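Local coordinates for PrgZ (PDB 4FAJ), which binds peptide pheromone outside the cell as a membrane-anchored substrate-binding protein and probably serves peptide uptake, at residues Leu86-Glu92 and Thr235-Leu241; Leu332-Val338 and Lys400-Ile405. One frame throughout, in Å; residues are numbered along the deposited sequence.

Contact 1. Residues Leu86-Glu92 and Thr235-Leu241; sequences LLANVME and TNGAFNL
Two flat groups of 235-241 meet the end of helix 81-90 and the chain just beyond it: the ring of Phe239 and the side-chain amide of Asn236. The ring turns its edge to the helix, with Asn89 O near the ring plane, 3.4 Å from Phe239 CD2. Asn89 O also accepts the backbone bond of Phe239 N, at 3.1 Å.

The amide of Asn236 lies along the backbone of Glu92 and is held through both its ends. Glu92 N donates to Asn236 OD1 at 3.0 Å. This donor stands 42° above the carbonyl plane and not on a lone pair. Asn236 ND2 gives one of its hydrogens to Glu92 O on a straighter path of 156°. With CG between the backbone N and the carbonyl carbon (chi1 64°), the short side chain folds onto Glu92; an asparagine amide, donor and acceptor at once, can serve a peptide N-H and C=O together. Water 2 joins Glu92 OE1 to Asn236 O, and Glu92 OE2 forms a salt bridge with Arg96 and a hydrogen bond with Tyr261.

In this solute-binding protein of family 5, the contact seats the C-terminal end of a helix against the loop leading into strand 239-243, an outermost strand of a mixed four-stranded sheet, and against that strand's first residues. The last helix carbonyls, those of Asn89 and Val90, have no further helical turn to pair with, and Val90 O instead takes weak bonds from the N-H groups of Gly237 and Asn236. Glycine suits its position because a beta carbon there would collide with Val90 C and Met91 N. Val90 CA sends a C-H toward Phe239 O, 3.1 Å away, and its branched side chain sets CG1 4.3 Å from Leu241 CB. Met91 crosses Thr235 at about a right angle, Met91 CG lying 3.8 Å from Thr235 CB.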
loop_
_atom_site.group_PDB
_atom_site.type_symbol
_atom_site.label_atom_id
_atom_site.label_comp_id
_atom_site.label_asym_id
_atom_site.label_seq_id
_atom_site.Cartn_x
_atom_site.Cartn_y
_atom_site.Cartn_z
ATOM N N LEU A 86 -6.443 7.157 6.577
ATOM C CA LEU A 86 -7.437 7.498 7.591
ATOM C C LEU A 86 -7.049 6.888 8.939
ATOM O O LEU A 86 -7.044 7.573 9.963
ATOM C CB LEU A 86 -8.823 7.015 7.203
ATOM C CG LEU A 86 -9.899 7.197 8.278
ATOM C CD1 LEU A 86 -10.059 8.663 8.654
ATOM C CD2 LEU A 86 -11.214 6.598 7.761
ATOM N N LEU A 87 -6.717 5.603 8.932
ATOM C CA LEU A 87 -6.351 4.906 10.174
ATOM C C LEU A 87 -5.077 5.491 10.799
ATOM O O LEU A 87 -4.976 5.576 12.030
ATOM C CB LEU A 87 -6.224 3.384 9.959
ATOM C CG LEU A 87 -7.518 2.581 9.820
ATOM C CD1 LEU A 87 -7.209 1.079 9.584
ATOM C CD2 LEU A 87 -8.441 2.740 11.010
ATOM N N ALA A 88 -4.117 5.921 9.976
ATOM C CA ALA A 88 -2.902 6.566 10.496
ATOM C C ALA A 88 -3.213 7.879 11.232
ATOM O O ALA A 88 -2.423 8.335 12.056
ATOM C CB ALA A 88 -1.880 6.796 9.372
ATOM N N ASN A 89 -4.387 8.445 10.967
ATOM C CA ASN A 89 -4.805 9.727 11.546
ATOM C C ASN A 89 -5.905 9.654 12.631
ATOM O O ASN A 89 -5.959 10.533 13.511
ATOM C CB ASN A 89 -5.196 10.672 10.417
ATOM C CG ASN A 89 -3.997 11.176 9.657
ATOM O OD1 ASN A 89 -3.286 12.063 10.128
ATOM N ND2 ASN A 89 -3.758 10.621 8.472
ATOM N N VAL A 90 -6.755 8.623 12.596
ATOM C CA VAL A 90 -7.717 8.401 13.679
ATOM C C VAL A 90 -7.256 7.347 14.688
ATOM O O VAL A 90 -7.816 7.252 15.778
ATOM C CB VAL A 90 -9.180 8.137 13.169
ATOM C CG1 VAL A 90 -9.677 9.328 12.338
ATOM C CG2 VAL A 90 -9.280 6.815 12.388
ATOM N N MET A 91 -6.209 6.592 14.349
ATOM C CA MET A 91 -5.604 5.638 15.263
ATOM C C MET A 91 -4.098 5.910 15.390
ATOM O O MET A 91 -3.562 6.833 14.763
ATOM C CB MET A 91 -5.857 4.195 14.802
ATOM C CG MET A 91 -7.316 3.797 14.827
ATOM S SD MET A 91 -7.570 2.031 14.684
ATOM C CE MET A 91 -7.182 1.451 16.345
ATOM N N GLU A 92 -3.441 5.130 16.240
ATOM C CA GLU A 92 -2.001 5.250 16.484
ATOM C C GLU A 92 -1.454 3.908 16.950
ATOM O O GLU A 92 -2.159 3.134 17.595
ATOM C CB GLU A 92 -1.737 6.310 17.557
ATOM C CG GLU A 92 -0.261 6.582 17.805
ATOM C CD GLU A 92 -0.037 7.683 18.804
ATOM O OE1 GLU A 92 -0.393 7.506 19.998
ATOM O OE2 GLU A 92 0.512 8.722 18.391
ATOM N N THR A 235 -11.264 4.105 18.594
ATOM C CA THR A 235 -9.974 4.536 18.066
ATOM C C THR A 235 -9.156 5.268 19.129
ATOM O O THR A 235 -9.620 5.458 20.252
ATOM C CB THR A 235 -10.171 5.415 16.829
ATOM O OG1 THR A 235 -10.852 6.619 17.196
ATOM C CG2 THR A 235 -10.962 4.653 15.763
ATOM N N ASN A 236 -7.929 5.645 18.783
ATOM C CA ASN A 236 -6.995 6.176 19.782
ATOM C C ASN A 236 -6.012 7.220 19.273
ATOM O O ASN A 236 -4.972 7.448 19.909
ATOM C CB ASN A 236 -6.183 5.016 20.365
ATOM C CG ASN A 236 -5.305 4.341 19.319
ATOM O OD1 ASN A 236 -5.608 4.376 18.123
ATOM N ND2 ASN A 236 -4.210 3.725 19.764
ATOM N N GLY A 237 -6.324 7.856 18.144
ATOM C CA GLY A 237 -5.380 8.729 17.462
ATOM C C GLY A 237 -5.602 10.214 17.660
ATOM O O GLY A 237 -6.378 10.635 18.505
ATOM N N ALA A 238 -4.893 10.997 16.860
ATOM C CA ALA A 238 -4.939 12.455 16.929
ATOM C C ALA A 238 -6.340 13.000 16.672
ATOM O O ALA A 238 -6.730 14.031 17.232
ATOM C CB ALA A 238 -3.951 13.045 15.931
ATOM N N PHE A 239 -7.085 12.302 15.819
ATOM C CA PHE A 239 -8.442 12.679 15.467
ATOM C C PHE A 239 -9.401 11.527 15.696
ATOM O O PHE A 239 -8.983 10.381 15.759
ATOM C CB PHE A 239 -8.478 13.118 14.003
ATOM C CG PHE A 239 -7.517 14.213 13.696
ATOM C CD1 PHE A 239 -7.881 15.542 13.874
ATOM C CD2 PHE A 239 -6.234 13.922 13.242
ATOM C CE1 PHE A 239 -6.980 16.568 13.605
ATOM C CE2 PHE A 239 -5.342 14.934 12.971
ATOM C CZ PHE A 239 -5.715 16.267 13.158
ATOM N N ASN A 240 -10.680 11.853 15.871
ATOM C CA ASN A 240 -11.758 10.872 15.917
ATOM C C ASN A 240 -12.472 10.874 14.574
ATOM O O ASN A 240 -12.530 11.897 13.911
ATOM C CB ASN A 240 -12.798 11.237 16.981
ATOM C CG ASN A 240 -12.302 11.052 18.397
ATOM O OD1 ASN A 240 -11.451 10.215 18.670
ATOM N ND2 ASN A 240 -12.880 11.823 19.324
ATOM N N LEU A 241 -13.026 9.747 14.167
ATOM C CA LEU A 241 -13.844 9.717 12.943
ATOM C C LEU A 241 -15.253 10.117 13.350
ATOM O O LEU A 241 -15.917 9.372 14.071
ATOM C CB LEU A 241 -13.833 8.336 12.301
ATOM C CG LEU A 241 -14.681 8.175 11.026
ATOM C CD1 LEU A 241 -14.143 9.031 9.889
ATOM C CD2 LEU A 241 -14.748 6.709 10.604
HETATM O O HOH W 1 -2.961 9.653 14.938
HETATM O O HOH W 2 -2.763 6.827 21.408
#

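Contact 2. Residues Leu332-Val338 and Lys400-Ile405; sequences LLQNKNV and KAKKEI
An asparagine N-cap is at the centre of this contact, where the start of helix 336-345 meets the C-terminal part of helix 391-402 and the turn after it. Asn335 occupies the cap position, and its OD1 accepts from Val338 N on a lone pair in the carbonyl plane. Asparagine fits because its amide can cap with the oxygen and still offer N-H groups across the contact. Its CG is anti to the backbone N (chi1 -174°), which carries ND2 toward Glu404.

Glu404 OE1 is gripped by two amides. Asn335 ND2 reaches Glu404 OE1 at 2.9 Å on the anti side. Asn337 ND2 reaches Glu404 OE1 at 3.0 Å on the syn side. The two donors come from opposite faces of the carboxylate plane, each 32° out of it. This double grip, near the N-terminal end of a helix, would probably favour the charged form of the glutamate. Water 4 closes a further bridge, accepting from Asn337 ND2 and donating to Glu404 OE2.

Next to these polar groups, Ala401 presents its methyl to Val338, with Ala401 CB 3.6 Å from Val338 CG2; the small residue lets the backbones come near, Asn337 CA and Ala401 CA being 5.3 Å apart. Trp398 of the same helix also touches Val338. Leu332 adds an apolar contact, its CD2 lying 4.2 Å from Ile405 CD1. At the exposed margin the aliphatic part of Lys400 lies across the amide of Asn337, with Lys400 CD 3.4 Å from Asn337 ND2.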
loop_
_atom_site.group_PDB
_atom_site.type_symbol
_atom_site.label_atom_id
_atom_site.label_comp_id
_atom_site.label_asym_id
_atom_site.label_seq_id
_atom_site.Cartn_x
_atom_site.Cartn_y
_atom_site.Cartn_z
ATOM N N LEU A 332 -3.815 -17.946 -22.278
ATOM C CA LEU A 332 -2.857 -16.976 -22.793
ATOM C C LEU A 332 -1.801 -16.596 -21.741
ATOM O O LEU A 332 -0.605 -16.657 -22.013
ATOM C CB LEU A 332 -3.564 -15.714 -23.298
ATOM C CG LEU A 332 -4.176 -15.744 -24.702
ATOM C CD1 LEU A 332 -4.992 -14.481 -24.939
ATOM C CD2 LEU A 332 -3.100 -15.873 -25.770
ATOM N N LEU A 333 -2.235 -16.213 -20.542
ATOM C CA LEU A 333 -1.299 -15.674 -19.534
ATOM C C LEU A 333 -0.470 -16.755 -18.848
ATOM O O LEU A 333 0.521 -16.457 -18.190
ATOM C CB LEU A 333 -2.040 -14.817 -18.502
ATOM C CG LEU A 333 -2.632 -13.530 -19.089
ATOM C CD1 LEU A 333 -3.365 -12.739 -18.033
ATOM C CD2 LEU A 333 -1.540 -12.677 -19.756
ATOM N N GLN A 334 -0.884 -18.007 -19.021
ATOM C CA GLN A 334 -0.096 -19.173 -18.622
ATOM C C GLN A 334 1.144 -19.355 -19.526
ATOM O O GLN A 334 2.140 -19.944 -19.112
ATOM C CB GLN A 334 -1.022 -20.407 -18.643
ATOM C CG GLN A 334 -0.399 -21.782 -18.779
ATOM C CD GLN A 334 -1.468 -22.872 -18.696
ATOM O OE1 GLN A 334 -2.050 -23.096 -17.631
ATOM N NE2 GLN A 334 -1.745 -23.532 -19.817
ATOM N N ASN A 335 1.086 -18.822 -20.746
ATOM C CA ASN A 335 2.199 -18.926 -21.691
ATOM C C ASN A 335 3.260 -17.838 -21.437
ATOM O O ASN A 335 2.973 -16.640 -21.516
ATOM C CB ASN A 335 1.650 -18.886 -23.126
ATOM C CG ASN A 335 2.708 -19.141 -24.184
ATOM O OD1 ASN A 335 3.514 -18.271 -24.475
ATOM N ND2 ASN A 335 2.684 -20.329 -24.791
ATOM N N LYS A 336 4.489 -18.262 -21.150
ATOM C CA LYS A 336 5.566 -17.318 -20.808
ATOM C C LYS A 336 5.862 -16.326 -21.940
ATOM O O LYS A 336 6.130 -15.163 -21.679
ATOM C CB LYS A 336 6.849 -18.065 -20.410
ATOM C CG LYS A 336 7.873 -17.179 -19.704
ATOM C CD LYS A 336 9.124 -17.953 -19.262
ATOM C CE LYS A 336 8.850 -18.762 -17.998
ATOM N NZ LYS A 336 10.061 -19.436 -17.463
ATOM N N ASN A 337 5.809 -16.780 -23.191
ATOM C CA ASN A 337 6.036 -15.873 -24.331
ATOM C C ASN A 337 4.989 -14.753 -24.464
ATOM O O ASN A 337 5.317 -13.631 -24.857
ATOM C CB ASN A 337 6.168 -16.654 -25.645
ATOM C CG ASN A 337 7.427 -17.521 -25.692
ATOM O OD1 ASN A 337 8.522 -17.073 -25.349
ATOM N ND2 ASN A 337 7.268 -18.763 -26.118
ATOM N N VAL A 338 3.733 -15.061 -24.142
ATOM C CA VAL A 338 2.686 -14.049 -24.127
ATOM C C VAL A 338 3.049 -12.984 -23.091
ATOM O O VAL A 338 3.025 -11.789 -23.396
ATOM C CB VAL A 338 1.290 -14.652 -23.806
ATOM C CG1 VAL A 338 0.264 -13.543 -23.563
ATOM C CG2 VAL A 338 0.840 -15.579 -24.929
ATOM N N LYS A 400 5.995 -16.130 -31.629
ATOM C CA LYS A 400 6.412 -17.381 -31.012
ATOM C C LYS A 400 5.257 -18.000 -30.204
ATOM O O LYS A 400 4.997 -19.194 -30.303
ATOM C CB LYS A 400 7.645 -17.134 -30.124
ATOM C CG LYS A 400 8.267 -18.374 -29.508
ATOM C CD LYS A 400 9.448 -18.001 -28.596
ATOM C CE LYS A 400 10.784 -17.959 -29.310
ATOM N NZ LYS A 400 11.637 -19.116 -28.896
ATOM N N ALA A 401 4.549 -17.176 -29.436
ATOM C CA ALA A 401 3.421 -17.649 -28.627
ATOM C C ALA A 401 2.284 -18.232 -29.466
ATOM O O ALA A 401 1.700 -19.249 -29.101
ATOM C CB ALA A 401 2.890 -16.531 -27.749
ATOM N N LYS A 402 1.971 -17.587 -30.585
ATOM C CA LYS A 402 0.896 -18.052 -31.466
ATOM C C LYS A 402 1.101 -19.499 -31.899
ATOM O O LYS A 402 0.137 -20.254 -32.021
ATOM C CB LYS A 402 0.802 -17.184 -32.710
ATOM C CG LYS A 402 0.134 -15.847 -32.535
ATOM C CD LYS A 402 -0.153 -15.286 -33.921
ATOM C CE LYS A 402 0.083 -13.804 -34.021
ATOM N NZ LYS A 402 0.295 -13.421 -35.444
ATOM N N LYS A 403 2.357 -19.881 -32.120
ATOM C CA LYS A 403 2.683 -21.253 -32.505
ATOM C C LYS A 403 2.392 -22.273 -31.399
ATOM O O LYS A 403 2.268 -23.468 -31.676
ATOM C CB LYS A 403 4.152 -21.379 -32.915
ATOM C CG LYS A 403 4.588 -20.463 -34.056
ATOM C CD LYS A 403 5.854 -20.995 -34.733
ATOM C CE LYS A 403 6.774 -19.881 -35.232
ATOM N NZ LYS A 403 6.048 -18.774 -35.910
ATOM N N GLU A 404 2.295 -21.803 -30.155
ATOM C CA GLU A 404 2.117 -22.666 -28.987
ATOM C C GLU A 404 0.685 -22.714 -28.456
ATOM O O GLU A 404 0.392 -23.545 -27.607
ATOM C CB GLU A 404 3.051 -22.205 -27.855
ATOM C CG GLU A 404 4.542 -22.256 -28.210
ATOM C CD GLU A 404 5.436 -21.559 -27.190
ATOM O OE1 GLU A 404 4.970 -20.648 -26.465
ATOM O OE2 GLU A 404 6.627 -21.919 -27.126
ATOM N N ILE A 405 -0.200 -21.831 -28.921
ATOM C CA ILE A 405 -1.581 -21.793 -28.405
ATOM C C ILE A 405 -2.662 -21.840 -29.498
ATOM O O ILE A 405 -2.383 -21.620 -30.677
ATOM C CB ILE A 405 -1.819 -20.556 -27.499
ATOM C CG1 ILE A 405 -1.933 -19.269 -28.327
ATOM C CG2 ILE A 405 -0.708 -20.434 -26.454
ATOM C CD1 ILE A 405 -3.361 -18.911 -28.721
HETATM O O HOH W 3 10.921 -17.862 -25.782
HETATM O O HOH W 4 8.950 -21.265 -26.106
#

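In the fold
Contact 1 and contact 2 lie on opposite sides of the chain's centre, with their own centres 49 Å apart and their nearest atoms about 31 Å apart, so neither touches the other. Along the sequence they follow in series: the first is complete before the second begins. Contact 1 is largely buried and joins a helix end to a sheet strand, whereas contact 2 is partly buried and joins helix ends nearer the periphery, its centre 32 Å from that of the chain. Zinc is close to the first alone: the Glu92 side chain is about 8 Å from a bound ion and about 6 Å from that of Asp263, a zinc ligand.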